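PDB 2BV1: regulator of g-protein signalling 1 from Homo sapiens, which speeds GTP hydrolysis by G protein alpha subunits, driving them into the inactive GDP-bound form and so damping signalling from G protein-coupled receptors, including chemoattractant receptors. Local coordinates for residues 17-22 with 134-139; 67-72 with 106-111; 93-98 with 112-117. All coordinates share one frame; numbering follows the deposited sequence.

Contact 1 (17-22 with 134-139); sequences AEVMQW and DIYLNL
Tyr-136 reaches from helix 134-142 to the C-terminal part of helix 16-21 and gives its hydroxyl proton to the backbone: Tyr-136 OH lies 2.6 Å from Val-19 O. This joins the first and last helices of the all-helical RGS domain structure, whose short segments run nearly antiparallel, at 148°. The hydroxyl comes from above the carbonyl plane, 35° out of it. Within 17-22 the same carbonyl oxygen is reached by the backbone N of Trp-22 through a weak bond.

Apolar contacts flank the bond. Val-19 CG1 packs 3.5 Å from Tyr-136 CE1, while Val-19 CG2 rests 4.0 Å from Leu-139 CD2. The edge of the Tyr-136 ring is met in its plane by Trp-22 CE3, and the same indole extends CZ3 to within 3.8 Å of Leu-139 CD2. Tyr-136 spans the gap because CG stands anti to its backbone N (chi1 -178°). A phenylalanine here would keep the ring packing but would probably leave Val-19 O without its short hydrogen bond and the ring less firmly tied to helix 16-21.

Farther out, the rings of Phe-130, in helix 112-131, and Tyr-136 meet obliquely, and the hydroxyl of Tyr-127 in the same helix as Phe-130 is hydrogen-bonded to Trp-22 O. The indole is set from within its own segment: Val-19 CA sits over the centre of one face, and Trp-22 NE1 donates to Glu-18 OE2 at 3.0 Å, on the anti side of the carboxylate.

Contact 2 (67-72 with 106-111); sequences DLLPCK and PTPTCF
Leu-69, in the first turn of helix 69-81, directs its side chain at the loop 106-111, and Pro-106 meets the backbone of that same turn. From CB, the leucine chain leaves with CG anti to the carbonyl carbon (chi1 -64°), which directs the branch at the proline-rich loop. CB and CG serve as the stem, and the contact falls to one methyl. Leu-69 CD1 lies 4.0 Å from Pro-108 N and 4.1 Å from Pro-108 CD, and the two side chains cross at about a right angle; the carbonyl carbon of Thr-107 is also beside this methyl.

Nearer the helix backbone, Pro-106 CG presses 3.7 Å from Pro-70 CA and 3.9 Å from Leu-69 O. No hydrogen bond links the two segments; they meet through van der Waals contact. The loop has its own order: Thr-107 to Cys-110 form a type I turn closed by Cys-110 N to Thr-107 O at 3.1 Å, and Thr-109 OG1 donates to Thr-107 OG1. The hydroxyl of Tyr-61, in helix 50-62, is hydrogen-bonded to Thr-107 O, and its side chain also touches Pro-106, placing a third element against the loop.

The arrangement is plain surface packing within the RGS helical domain, where the connection between helices 93-103 and 112-131 folds against the N-terminal turn of helix 69-81.

Contact 3 (93-98 with 112-117); sequences FRTRES and DEAQKV
Thr-95 CG2 stands anti to its own backbone N, and this first torsion (chi1 -59° for OG1) sends the methyl across to Ala-114 while the hydroxyl stands beside the backbone N; in Ser-98, OG is set between the backbone N and the carbonyl carbon (chi1 63°), where it comes near Glu-113. The two carriers are helices 93-103 and 112-131, packed nearly antiparallel in the RGS helical domain: their short segments make an angle of 150°, with axes 9.6 Å apart. The close approach is at a small residue, where the backbone of one helix can serve as a packing surface. Thr-95 CG2 lies 3.9 Å from Ala-114 CA and equally close to Ala-114 N, and Ala-114 CB is 4.2 Å from the same methyl. Thr-95 thus touches the helix backbone itself as well as a side chain.

Thr-95 OG1 approaches Val-117 CG2 at 4.4 Å, while its hydrogen bond goes to Asp-92 OD1, just before helix 93-103, and the backbone N of Arg-94 gives a weak bond to the other oxygen, OD2. Ile-91, in the preceding loop, touches both Ala-114 and Val-117 and so extends the apolar packing on this side, and Phe-54 of helix 50-62 touches Ala-114, which places the contact beside a third helix.

One turn along from Thr-95, the link between the helices becomes polar. The Glu-113 chain is extended beyond CG and brings its carboxylate to Ser-98. The two side chains do not bond directly; Ser-98 OG and Glu-113 OE1 are 3.5 Å apart. A water bridges them, lying 2.7 Å from Ser-98 OG and donating a weak bond to Glu-113 OE1 at 3.1 Å.

In the fold
Contacts 2 and 3 lie on one side of the chain's centre, their centres 15 Å apart, while contact 1 lies on the opposite side, 35 Å from contact 2 and 31 Å from contact 3 between centres. Loop 106-111 of contact 2 runs straight into helix 112-131 of contact 3, and the segments of these two contacts alternate along the sequence. Both are nested inside the long loop closed by contact 1, which brings helices 16-21 and 134-142 together. Helix 112-131, followed in the chain by helix 134-142, connects the two ends of this all-helical domain, the part of the protein that acts on G protein alpha subunits.

Contact 1 (17-22 with 134-139)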
ATOM      1  N   ALA A  17       6.264 -22.512   0.371  1.00 35.65           N
ATOM      2  CA  ALA A  17       7.478 -21.842  -0.117  1.00 35.94           C
ATOM      3  C   ALA A  17       7.161 -20.407  -0.448  1.00 36.88           C
ATOM      4  O   ALA A  17       7.866 -19.499  -0.013  1.00 34.47           O
ATOM      5  CB  ALA A  17       8.066 -22.551  -1.312  1.00 36.46           C
ATOM      6  N   GLU A  18       6.063 -20.182  -1.181  1.00 37.28           N
ATOM      7  CA  GLU A  18       5.703 -18.827  -1.589  1.00 37.16           C
ATOM      8  C   GLU A  18       5.406 -17.941  -0.405  1.00 36.90           C
ATOM      9  O   GLU A  18       5.873 -16.812  -0.345  1.00 35.94           O
ATOM     10  CB  GLU A  18       4.485 -18.850  -2.558  1.00 38.57           C
ATOM     11  CG  GLU A  18       3.978 -17.496  -2.981  1.00 40.20           C
ATOM     12  CD  GLU A  18       5.068 -16.602  -3.583  1.00 46.59           C
ATOM     13  OE1 GLU A  18       5.951 -17.122  -4.308  1.00 52.81           O
ATOM     14  OE2 GLU A  18       5.017 -15.374  -3.358  1.00 48.35           O
ATOM     15  N   VAL A  19       4.605 -18.453   0.521  1.00 36.18           N
ATOM     16  CA  VAL A  19       4.238 -17.736   1.707  1.00 37.00           C
ATOM     17  C   VAL A  19       5.506 -17.464   2.571  1.00 37.53           C
ATOM     18  O   VAL A  19       5.601 -16.406   3.162  1.00 36.63           O
ATOM     19  CB  VAL A  19       3.206 -18.508   2.508  1.00 36.63           C
ATOM     20  CG1 VAL A  19       2.952 -17.856   3.899  1.00 37.71           C
ATOM     21  CG2 VAL A  19       1.923 -18.659   1.691  1.00 37.31           C
ATOM     22  N   MET A  20       6.464 -18.412   2.644  1.00 38.09           N
ATOM     23  CA  MET A  20       7.795 -18.141   3.269  1.00 38.75           C
ATOM     24  C   MET A  20       8.522 -16.941   2.624  1.00 37.17           C
ATOM     25  O   MET A  20       9.093 -16.114   3.318  1.00 36.88           O
ATOM     26  CB  MET A  20       8.742 -19.368   3.195  1.00 38.71           C
ATOM     27  CG  MET A  20       8.348 -20.618   3.937  1.00 42.60           C
ATOM     28  SD  MET A  20       9.393 -22.152   3.716  1.00 45.82           S
ATOM     29  CE  MET A  20      10.989 -21.394   3.338  1.00 43.28           C
ATOM     30  N   GLN A  21       8.544 -16.876   1.296  1.00 37.12           N
ATOM     31  CA  GLN A  21       9.151 -15.780   0.554  1.00 37.73           C
ATOM     32  C   GLN A  21       8.668 -14.357   0.892  1.00 37.55           C
ATOM     33  O   GLN A  21       9.430 -13.384   0.772  1.00 36.21           O
ATOM     34  CB  GLN A  21       9.034 -16.029  -0.952  1.00 38.79           C
ATOM     35  CG  GLN A  21      10.024 -17.071  -1.498  1.00 41.49           C
ATOM     36  CD  GLN A  21      11.476 -16.580  -1.522  1.00 47.85           C
ATOM     37  OE1 GLN A  21      11.842 -15.653  -2.277  1.00 51.25           O
ATOM     38  NE2 GLN A  21      12.320 -17.217  -0.706  1.00 51.37           N
ATOM     39  N   TRP A  22       7.416 -14.250   1.312  1.00 36.71           N
ATOM     40  CA  TRP A  22       6.827 -12.984   1.741  1.00 36.97           C
ATOM     41  C   TRP A  22       7.556 -12.393   2.961  1.00 37.69           C
ATOM     42  O   TRP A  22       7.480 -11.183   3.180  1.00 35.16           O
ATOM     43  CB  TRP A  22       5.364 -13.150   2.137  1.00 36.79           C
ATOM     44  CG  TRP A  22       4.444 -13.699   1.043  1.00 36.65           C
ATOM     45  CD1 TRP A  22       4.721 -13.830  -0.265  1.00 36.61           C
ATOM     46  CD2 TRP A  22       3.094 -14.135   1.215  1.00 35.12           C
ATOM     47  NE1 TRP A  22       3.637 -14.326  -0.941  1.00 36.06           N
ATOM     48  CE2 TRP A  22       2.625 -14.541  -0.058  1.00 35.67           C
ATOM     49  CE3 TRP A  22       2.235 -14.208   2.315  1.00 37.51           C
ATOM     50  CZ2 TRP A  22       1.346 -15.061  -0.264  1.00 38.43           C
ATOM     51  CZ3 TRP A  22       0.916 -14.698   2.099  1.00 39.00           C
ATOM     52  CH2 TRP A  22       0.512 -15.146   0.830  1.00 36.94           C
ATOM     53  N   ASP A 134      -1.035 -14.342  13.678  1.00 37.61           N
ATOM     54  CA  ASP A 134      -1.690 -15.619  13.479  1.00 39.32           C
ATOM     55  C   ASP A 134      -2.067 -15.828  12.036  1.00 39.20           C
ATOM     56  O   ASP A 134      -1.886 -16.921  11.542  1.00 38.30           O
ATOM     57  CB  ASP A 134      -2.920 -15.740  14.371  1.00 39.23           C
ATOM     58  CG  ASP A 134      -2.558 -16.111  15.798  1.00 43.53           C
ATOM     59  OD1 ASP A 134      -1.359 -16.419  16.067  1.00 46.74           O
ATOM     60  OD2 ASP A 134      -3.466 -16.091  16.644  1.00 45.95           O
ATOM     61  N   ILE A 135      -2.527 -14.756  11.377  1.00 39.89           N
ATOM     62  CA  ILE A 135      -2.925 -14.791   9.993  1.00 40.83           C
ATOM     63  C   ILE A 135      -1.808 -15.408   9.183  1.00 40.00           C
ATOM     64  O   ILE A 135      -2.006 -16.449   8.544  1.00 41.22           O
ATOM     65  CB  ILE A 135      -3.318 -13.346   9.433  1.00 40.94           C
ATOM     66  CG1 ILE A 135      -4.735 -13.011   9.875  1.00 43.88           C
ATOM     67  CG2 ILE A 135      -3.326 -13.355   7.895  1.00 43.35           C
ATOM     68  CD1 ILE A 135      -5.345 -11.716   9.255  1.00 43.34           C
ATOM     69  N   TYR A 136      -0.635 -14.766   9.228  1.00 38.58           N
ATOM     70  CA  TYR A 136       0.530 -15.231   8.501  1.00 37.53           C
ATOM     71  C   TYR A 136       1.021 -16.620   8.945  1.00 36.48           C
ATOM     72  O   TYR A 136       1.178 -17.507   8.125  1.00 36.63           O
ATOM     73  CB  TYR A 136       1.654 -14.185   8.565  1.00 37.01           C
ATOM     74  CG  TYR A 136       2.871 -14.602   7.780  1.00 36.69           C
ATOM     75  CD1 TYR A 136       2.872 -14.570   6.388  1.00 35.42           C
ATOM     76  CD2 TYR A 136       4.011 -15.064   8.433  1.00 34.55           C
ATOM     77  CE1 TYR A 136       3.979 -15.007   5.677  1.00 36.55           C
ATOM     78  CE2 TYR A 136       5.099 -15.490   7.742  1.00 35.26           C
ATOM     79  CZ  TYR A 136       5.098 -15.448   6.369  1.00 35.40           C
ATOM     80  OH  TYR A 136       6.177 -15.872   5.666  1.00 34.71           O
ATOM     81  N   LEU A 137       1.247 -16.797  10.244  1.00 36.92           N
ATOM     82  CA  LEU A 137       1.894 -18.009  10.747  1.00 37.02           C
ATOM     83  C   LEU A 137       0.997 -19.246  10.611  1.00 37.21           C
ATOM     84  O   LEU A 137       1.487 -20.302  10.212  1.00 36.65           O
ATOM     85  CB  LEU A 137       2.379 -17.782  12.184  1.00 36.81           C
ATOM     86  CG  LEU A 137       3.516 -16.744  12.309  1.00 37.09           C
ATOM     87  CD1 LEU A 137       3.823 -16.355  13.713  1.00 37.56           C
ATOM     88  CD2 LEU A 137       4.757 -17.266  11.636  1.00 37.41           C
ATOM     89  N   ASN A 138      -0.310 -19.102  10.860  1.00 36.11           N
ATOM     90  CA  ASN A 138      -1.288 -20.183  10.546  1.00 36.69           C
ATOM     91  C   ASN A 138      -1.272 -20.562   9.089  1.00 36.02           C
ATOM     92  O   ASN A 138      -1.153 -21.734   8.763  1.00 34.77           O
ATOM     93  CB  ASN A 138      -2.735 -19.835  11.013  1.00 36.73           C
ATOM     94  CG  ASN A 138      -2.882 -19.820  12.570  1.00 38.90           C
ATOM     95  OD1 ASN A 138      -2.030 -20.335  13.271  1.00 38.13           O
ATOM     96  ND2 ASN A 138      -3.954 -19.224  13.075  1.00 36.33           N
ATOM     97  N   LEU A 139      -1.376 -19.573   8.199  1.00 37.24           N
ATOM     98  CA  LEU A 139      -1.374 -19.843   6.760  1.00 37.54           C
ATOM     99  C   LEU A 139      -0.137 -20.651   6.385  1.00 38.57           C
ATOM    100  O   LEU A 139      -0.224 -21.691   5.751  1.00 36.49           O
ATOM    101  CB  LEU A 139      -1.415 -18.548   5.949  1.00 36.94           C
ATOM    102  CG  LEU A 139      -1.545 -18.674   4.436  1.00 37.70           C
ATOM    103  CD1 LEU A 139      -2.953 -19.306   4.031  1.00 37.49           C
ATOM    104  CD2 LEU A 139      -1.319 -17.372   3.702  1.00 37.97           C
TER

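Contact 2 (67-72 with 106-111)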
ATOM      1  N   ASP A  67      -4.635  11.816 -20.073  1.00 39.75           N
ATOM      2  CA  ASP A  67      -5.896  12.571 -19.938  1.00 39.48           C
ATOM      3  C   ASP A  67      -6.664  12.376 -18.614  1.00 38.86           C
ATOM      4  O   ASP A  67      -7.427  13.256 -18.221  1.00 38.66           O
ATOM      5  CB  ASP A  67      -6.863  12.212 -21.088  1.00 39.37           C
ATOM      6  CG  ASP A  67      -6.484  12.852 -22.421  1.00 40.91           C
ATOM      7  OD1 ASP A  67      -5.698  13.831 -22.429  1.00 43.26           O
ATOM      8  OD2 ASP A  67      -7.004  12.388 -23.468  1.00 40.44           O
ATOM      9  N   LEU A  68      -6.515  11.230 -17.951  1.00 38.42           N
ATOM     10  CA  LEU A  68      -7.281  10.972 -16.729  1.00 38.23           C
ATOM     11  C   LEU A  68      -6.478  11.151 -15.440  1.00 38.66           C
ATOM     12  O   LEU A  68      -6.966  10.837 -14.352  1.00 37.75           O
ATOM     13  CB  LEU A  68      -7.882   9.579 -16.778  1.00 38.14           C
ATOM     14  CG  LEU A  68      -8.884   9.345 -17.914  1.00 37.27           C
ATOM     15  CD1 LEU A  68      -9.513   7.966 -17.805  1.00 37.51           C
ATOM     16  CD2 LEU A  68      -9.949  10.453 -17.960  1.00 36.85           C
ATOM     17  N   LEU A  69      -5.251  11.658 -15.570  1.00 39.19           N
ATOM     18  CA  LEU A  69      -4.408  11.888 -14.396  1.00 39.77           C
ATOM     19  C   LEU A  69      -4.971  13.022 -13.523  1.00 39.66           C
ATOM     20  O   LEU A  69      -5.065  12.860 -12.310  1.00 40.35           O
ATOM     21  CB  LEU A  69      -2.945  12.137 -14.801  1.00 39.80           C
ATOM     22  CG  LEU A  69      -2.219  10.961 -15.478  1.00 40.26           C
ATOM     23  CD1 LEU A  69      -0.743  11.319 -15.694  1.00 42.25           C
ATOM     24  CD2 LEU A  69      -2.300   9.677 -14.702  1.00 39.77           C
ATOM     25  N   PRO A  70      -5.396  14.150 -14.124  1.00 39.86           N
ATOM     26  CA  PRO A  70      -5.959  15.156 -13.208  1.00 39.64           C
ATOM     27  C   PRO A  70      -7.076  14.591 -12.299  1.00 39.70           C
ATOM     28  O   PRO A  70      -7.023  14.772 -11.066  1.00 38.13           O
ATOM     29  CB  PRO A  70      -6.451  16.247 -14.144  1.00 40.45           C
ATOM     30  CG  PRO A  70      -5.626  16.064 -15.399  1.00 40.69           C
ATOM     31  CD  PRO A  70      -5.396  14.603 -15.524  1.00 39.60           C
ATOM     32  N   CYS A  71      -8.030  13.860 -12.891  1.00 39.06           N
ATOM     33  CA  CYS A  71      -9.131  13.224 -12.136  1.00 39.00           C
ATOM     34  C   CYS A  71      -8.719  12.160 -11.120  1.00 38.75           C
ATOM     35  O   CYS A  71      -9.210  12.159  -9.992  1.00 38.46           O
ATOM     36  CB  CYS A  71     -10.167  12.602 -13.086  1.00 38.83           C
ATOM     37  SG  CYS A  71     -11.307  13.828 -13.745  1.00 37.73           S
ATOM     38  N   LYS A  72      -7.888  11.214 -11.547  1.00 39.20           N
ATOM     39  CA  LYS A  72      -7.329  10.195 -10.657  1.00 38.99           C
ATOM     40  C   LYS A  72      -6.525  10.806  -9.504  1.00 38.49           C
ATOM     41  O   LYS A  72      -6.646  10.373  -8.360  1.00 38.99           O
ATOM     42  CB  LYS A  72      -6.440   9.222 -11.443  1.00 39.24           C
ATOM     43  CG  LYS A  72      -6.110   7.911 -10.715  1.00 40.86           C
ATOM     44  CD  LYS A  72      -7.333   7.146 -10.285  1.00 44.23           C
ATOM     45  CE  LYS A  72      -6.982   5.780  -9.712  1.00 45.51           C
ATOM     46  N   PRO A 106      -0.856  17.440 -12.380  1.00 45.89           N
ATOM     47  CA  PRO A 106      -0.151  16.217 -12.054  1.00 44.88           C
ATOM     48  C   PRO A 106       0.540  15.495 -13.221  1.00 43.92           C
ATOM     49  O   PRO A 106       0.059  15.531 -14.351  1.00 43.59           O
ATOM     50  CB  PRO A 106      -1.265  15.343 -11.467  1.00 45.10           C
ATOM     51  CG  PRO A 106      -2.464  15.780 -12.147  1.00 44.94           C
ATOM     52  CD  PRO A 106      -2.311  17.228 -12.429  1.00 45.97           C
ATOM     53  N   THR A 107       1.658  14.847 -12.907  1.00 42.45           N
ATOM     54  CA  THR A 107       2.373  13.980 -13.822  1.00 41.73           C
ATOM     55  C   THR A 107       2.344  12.587 -13.230  1.00 41.10           C
ATOM     56  O   THR A 107       1.907  12.409 -12.083  1.00 40.83           O
ATOM     57  CB  THR A 107       3.858  14.413 -13.978  1.00 41.86           C
ATOM     58  OG1 THR A 107       4.570  14.138 -12.766  1.00 41.85           O
ATOM     59  CG2 THR A 107       3.967  15.903 -14.304  1.00 42.58           C
ATOM     60  N   PRO A 108       2.825  11.585 -13.995  1.00 40.90           N
ATOM     61  CA  PRO A 108       2.885  10.223 -13.475  1.00 41.11           C
ATOM     62  C   PRO A 108       3.696  10.021 -12.164  1.00 40.77           C
ATOM     63  O   PRO A 108       3.557   9.003 -11.538  1.00 39.87           O
ATOM     64  CB  PRO A 108       3.518   9.429 -14.637  1.00 41.01           C
ATOM     65  CG  PRO A 108       3.278  10.260 -15.859  1.00 41.02           C
ATOM     66  CD  PRO A 108       3.304  11.665 -15.398  1.00 40.89           C
ATOM     67  N   THR A 109       4.526  10.985 -11.775  1.00 41.46           N
ATOM     68  CA  THR A 109       5.355  10.852 -10.575  1.00 41.82           C
ATOM     69  C   THR A 109       4.801  11.635  -9.386  1.00 41.75           C
ATOM     70  O   THR A 109       5.467  11.765  -8.348  1.00 43.01           O
ATOM     71  CB  THR A 109       6.768  11.380 -10.828  1.00 41.71           C
ATOM     72  OG1 THR A 109       6.702  12.779 -11.125  1.00 42.02           O
ATOM     73  CG2 THR A 109       7.437  10.616 -11.952  1.00 41.90           C
ATOM     74  N   CYS A 110       3.597  12.158  -9.543  1.00 40.97           N
ATOM     75  CA  CYS A 110       2.971  13.000  -8.538  1.00 40.34           C
ATOM     76  C   CYS A 110       3.052  12.436  -7.082  1.00 39.31           C
ATOM     77  O   CYS A 110       3.358  13.182  -6.138  1.00 38.23           O
ATOM     78  CB  CYS A 110       1.497  13.248  -8.959  1.00 40.33           C
ATOM     79  SG  CYS A 110       0.435  14.115  -7.781  1.00 43.47           S
ATOM     80  N   PHE A 111       2.724  11.152  -6.921  1.00 38.37           N
ATOM     81  CA  PHE A 111       2.572  10.532  -5.609  1.00 38.51           C
ATOM     82  C   PHE A 111       3.796   9.736  -5.130  1.00 38.40           C
ATOM     83  O   PHE A 111       3.715   9.092  -4.062  1.00 37.44           O
ATOM     84  CB  PHE A 111       1.328   9.600  -5.583  1.00 37.81           C
ATOM     85  CG  PHE A 111       0.051  10.321  -5.778  1.00 36.94           C
ATOM     86  CD1 PHE A 111      -0.456  11.127  -4.757  1.00 36.82           C
ATOM     87  CD2 PHE A 111      -0.648  10.226  -6.980  1.00 37.11           C
ATOM     88  CE1 PHE A 111      -1.635  11.840  -4.927  1.00 37.57           C
ATOM     89  CE2 PHE A 111      -1.813  10.940  -7.176  1.00 35.24           C
ATOM     90  CZ  PHE A 111      -2.326  11.732  -6.161  1.00 36.55           C
TER

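Contact 3 (93-98 with 112-117)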
ATOM      1  N   PHE A  93       3.707  16.600   7.224  1.00 35.51           N
ATOM      2  CA  PHE A  93       3.198  17.860   6.738  1.00 36.65           C
ATOM      3  C   PHE A  93       3.821  18.395   5.441  1.00 36.48           C
ATOM      4  O   PHE A  93       3.083  18.887   4.583  1.00 34.23           O
ATOM      5  CB  PHE A  93       3.336  18.896   7.856  1.00 37.38           C
ATOM      6  CG  PHE A  93       2.916  20.243   7.478  1.00 38.14           C
ATOM      7  CD1 PHE A  93       1.579  20.564   7.421  1.00 40.44           C
ATOM      8  CD2 PHE A  93       3.860  21.223   7.185  1.00 39.14           C
ATOM      9  CE1 PHE A  93       1.184  21.845   7.055  1.00 39.83           C
ATOM     10  CE2 PHE A  93       3.475  22.491   6.816  1.00 39.89           C
ATOM     11  CZ  PHE A  93       2.134  22.811   6.761  1.00 40.63           C
ATOM     12  N   ARG A  94       5.152  18.303   5.310  1.00 36.19           N
ATOM     13  CA  ARG A  94       5.855  18.869   4.141  1.00 36.93           C
ATOM     14  C   ARG A  94       5.608  18.021   2.908  1.00 36.39           C
ATOM     15  O   ARG A  94       5.405  18.554   1.824  1.00 36.26           O
ATOM     16  CB  ARG A  94       7.379  19.064   4.372  1.00 36.64           C
ATOM     17  CG  ARG A  94       7.684  20.299   5.191  1.00 38.26           C
ATOM     18  CD  ARG A  94       9.185  20.486   5.457  1.00 36.92           C
ATOM     19  NE  ARG A  94       9.418  21.527   6.457  1.00 38.22           N
ATOM     20  CZ  ARG A  94      10.546  21.640   7.165  1.00 36.00           C
ATOM     21  NH1 ARG A  94      11.544  20.773   6.989  1.00 32.97           N
ATOM     22  NH2 ARG A  94      10.646  22.590   8.078  1.00 35.35           N
ATOM     23  N   THR A  95       5.612  16.713   3.071  1.00 36.72           N
ATOM     24  CA  THR A  95       5.264  15.814   1.972  1.00 37.16           C
ATOM     25  C   THR A  95       3.801  16.014   1.507  1.00 37.60           C
ATOM     26  O   THR A  95       3.511  16.073   0.293  1.00 35.53           O
ATOM     27  CB  THR A  95       5.497  14.394   2.372  1.00 37.70           C
ATOM     28  OG1 THR A  95       6.863  14.264   2.725  1.00 36.81           O
ATOM     29  CG2 THR A  95       5.155  13.417   1.231  1.00 37.85           C
ATOM     30  N   ARG A  96       2.911  16.187   2.486  1.00 38.18           N
ATOM     31  CA  ARG A  96       1.506  16.493   2.206  1.00 39.11           C
ATOM     32  C   ARG A  96       1.355  17.788   1.417  1.00 39.13           C
ATOM     33  O   ARG A  96       0.714  17.790   0.374  1.00 38.37           O
ATOM     34  CB  ARG A  96       0.694  16.536   3.505  1.00 39.43           C
ATOM     35  CG  ARG A  96      -0.812  16.386   3.319  1.00 41.27           C
ATOM     36  CD  ARG A  96      -1.581  16.381   4.644  1.00 42.48           C
ATOM     37  NE  ARG A  96      -0.927  15.559   5.679  1.00 47.17           N
ATOM     38  CZ  ARG A  96      -0.323  16.040   6.782  1.00 49.73           C
ATOM     39  NH1 ARG A  96      -0.263  17.346   7.059  1.00 49.65           N
ATOM     40  NH2 ARG A  96       0.227  15.196   7.638  1.00 51.38           N
ATOM     41  N   GLU A  97       1.971  18.880   1.899  1.00 39.30           N
ATOM     42  CA  GLU A  97       1.914  20.168   1.222  1.00 39.71           C
ATOM     43  C   GLU A  97       2.473  20.120  -0.206  1.00 39.51           C
ATOM     44  O   GLU A  97       1.869  20.698  -1.142  1.00 38.92           O
ATOM     45  CB  GLU A  97       2.649  21.260   2.035  1.00 40.42           C
ATOM     46  CG  GLU A  97       2.049  21.520   3.425  1.00 42.36           C
ATOM     47  CD  GLU A  97       1.195  22.785   3.518  1.00 47.31           C
ATOM     48  OE1 GLU A  97       1.649  23.893   3.109  1.00 46.70           O
ATOM     49  OE2 GLU A  97       0.065  22.662   4.055  1.00 51.03           O
ATOM     50  N   SER A  98       3.618  19.469  -0.394  1.00 38.77           N
ATOM     51  CA  SER A  98       4.151  19.345  -1.760  1.00 39.79           C
ATOM     52  C   SER A  98       3.283  18.458  -2.681  1.00 39.64           C
ATOM     53  O   SER A  98       3.142  18.768  -3.870  1.00 39.34           O
ATOM     54  CB  SER A  98       5.617  18.908  -1.793  1.00 40.04           C
ATOM     55  OG  SER A  98       5.780  17.641  -1.258  1.00 41.80           O
ATOM     56  N   ASP A 112       4.888   9.779  -5.905  1.00 38.94           N
ATOM     57  CA  ASP A 112       6.131   9.036  -5.601  1.00 40.24           C
ATOM     58  C   ASP A 112       6.692   9.329  -4.201  1.00 39.66           C
ATOM     59  O   ASP A 112       7.139   8.425  -3.509  1.00 40.07           O
ATOM     60  CB  ASP A 112       7.205   9.371  -6.622  1.00 41.38           C
ATOM     61  CG  ASP A 112       6.986   8.670  -7.969  1.00 44.24           C
ATOM     62  OD1 ASP A 112       5.993   7.928  -8.132  1.00 45.97           O
ATOM     63  OD2 ASP A 112       7.844   8.863  -8.843  1.00 47.52           O
ATOM     64  N   GLU A 113       6.654  10.582  -3.781  1.00 40.36           N
ATOM     65  CA  GLU A 113       7.197  10.954  -2.472  1.00 41.79           C
ATOM     66  C   GLU A 113       6.320  10.393  -1.352  1.00 39.03           C
ATOM     67  O   GLU A 113       6.799   9.753  -0.409  1.00 37.36           O
ATOM     68  CB  GLU A 113       7.343  12.475  -2.337  1.00 41.87           C
ATOM     69  CG  GLU A 113       8.662  13.056  -2.826  1.00 45.93           C
ATOM     70  CD  GLU A 113       8.775  14.558  -2.555  1.00 47.29           C
ATOM     71  OE1 GLU A 113       8.180  15.048  -1.542  1.00 55.73           O
ATOM     72  OE2 GLU A 113       9.460  15.252  -3.354  1.00 53.88           O
ATOM     73  N   ALA A 114       5.019  10.628  -1.462  1.00 38.72           N
ATOM     74  CA  ALA A 114       4.068  10.139  -0.478  1.00 37.29           C
ATOM     75  C   ALA A 114       4.042   8.620  -0.452  1.00 37.59           C
ATOM     76  O   ALA A 114       3.949   7.999   0.620  1.00 38.39           O
ATOM     77  CB  ALA A 114       2.680  10.712  -0.718  1.00 37.37           C
ATOM     78  N   GLN A 115       4.224   8.015  -1.611  1.00 37.74           N
ATOM     79  CA  GLN A 115       4.149   6.554  -1.732  1.00 37.73           C
ATOM     80  C   GLN A 115       5.372   5.948  -0.995  1.00 37.15           C
ATOM     81  O   GLN A 115       5.273   4.957  -0.304  1.00 35.52           O
ATOM     82  CB  GLN A 115       4.170   6.136  -3.182  1.00 37.12           C
ATOM     83  CG  GLN A 115       3.964   4.625  -3.336  1.00 39.64           C
ATOM     84  CD  GLN A 115       3.901   4.137  -4.772  1.00 37.66           C
ATOM     85  OE1 GLN A 115       4.305   4.830  -5.696  1.00 41.72           O
ATOM     86  NE2 GLN A 115       3.383   2.917  -4.960  1.00 40.56           N
ATOM     87  N   LYS A 116       6.523   6.572  -1.198  1.00 38.24           N
ATOM     88  CA  LYS A 116       7.734   6.140  -0.555  1.00 38.25           C
ATOM     89  C   LYS A 116       7.631   6.204   0.956  1.00 37.63           C
ATOM     90  O   LYS A 116       7.993   5.274   1.623  1.00 38.58           O
ATOM     91  CB  LYS A 116       8.904   6.919  -1.083  1.00 38.65           C
ATOM     92  CG  LYS A 116      10.243   6.262  -0.734  1.00 42.38           C
ATOM     93  N   VAL A 117       7.127   7.298   1.501  1.00 37.62           N
ATOM     94  CA  VAL A 117       6.908   7.415   2.925  1.00 37.14           C
ATOM     95  C   VAL A 117       6.035   6.251   3.415  1.00 36.92           C
ATOM     96  O   VAL A 117       6.341   5.569   4.425  1.00 36.06           O
ATOM     97  CB  VAL A 117       6.260   8.788   3.304  1.00 36.34           C
ATOM     98  CG1 VAL A 117       5.867   8.832   4.795  1.00 36.36           C
ATOM     99  CG2 VAL A 117       7.188   9.925   2.991  1.00 37.83           C
TER
HETATM  100  O   HOH W   1       5.493  15.622  -2.952  1.00 55.87           O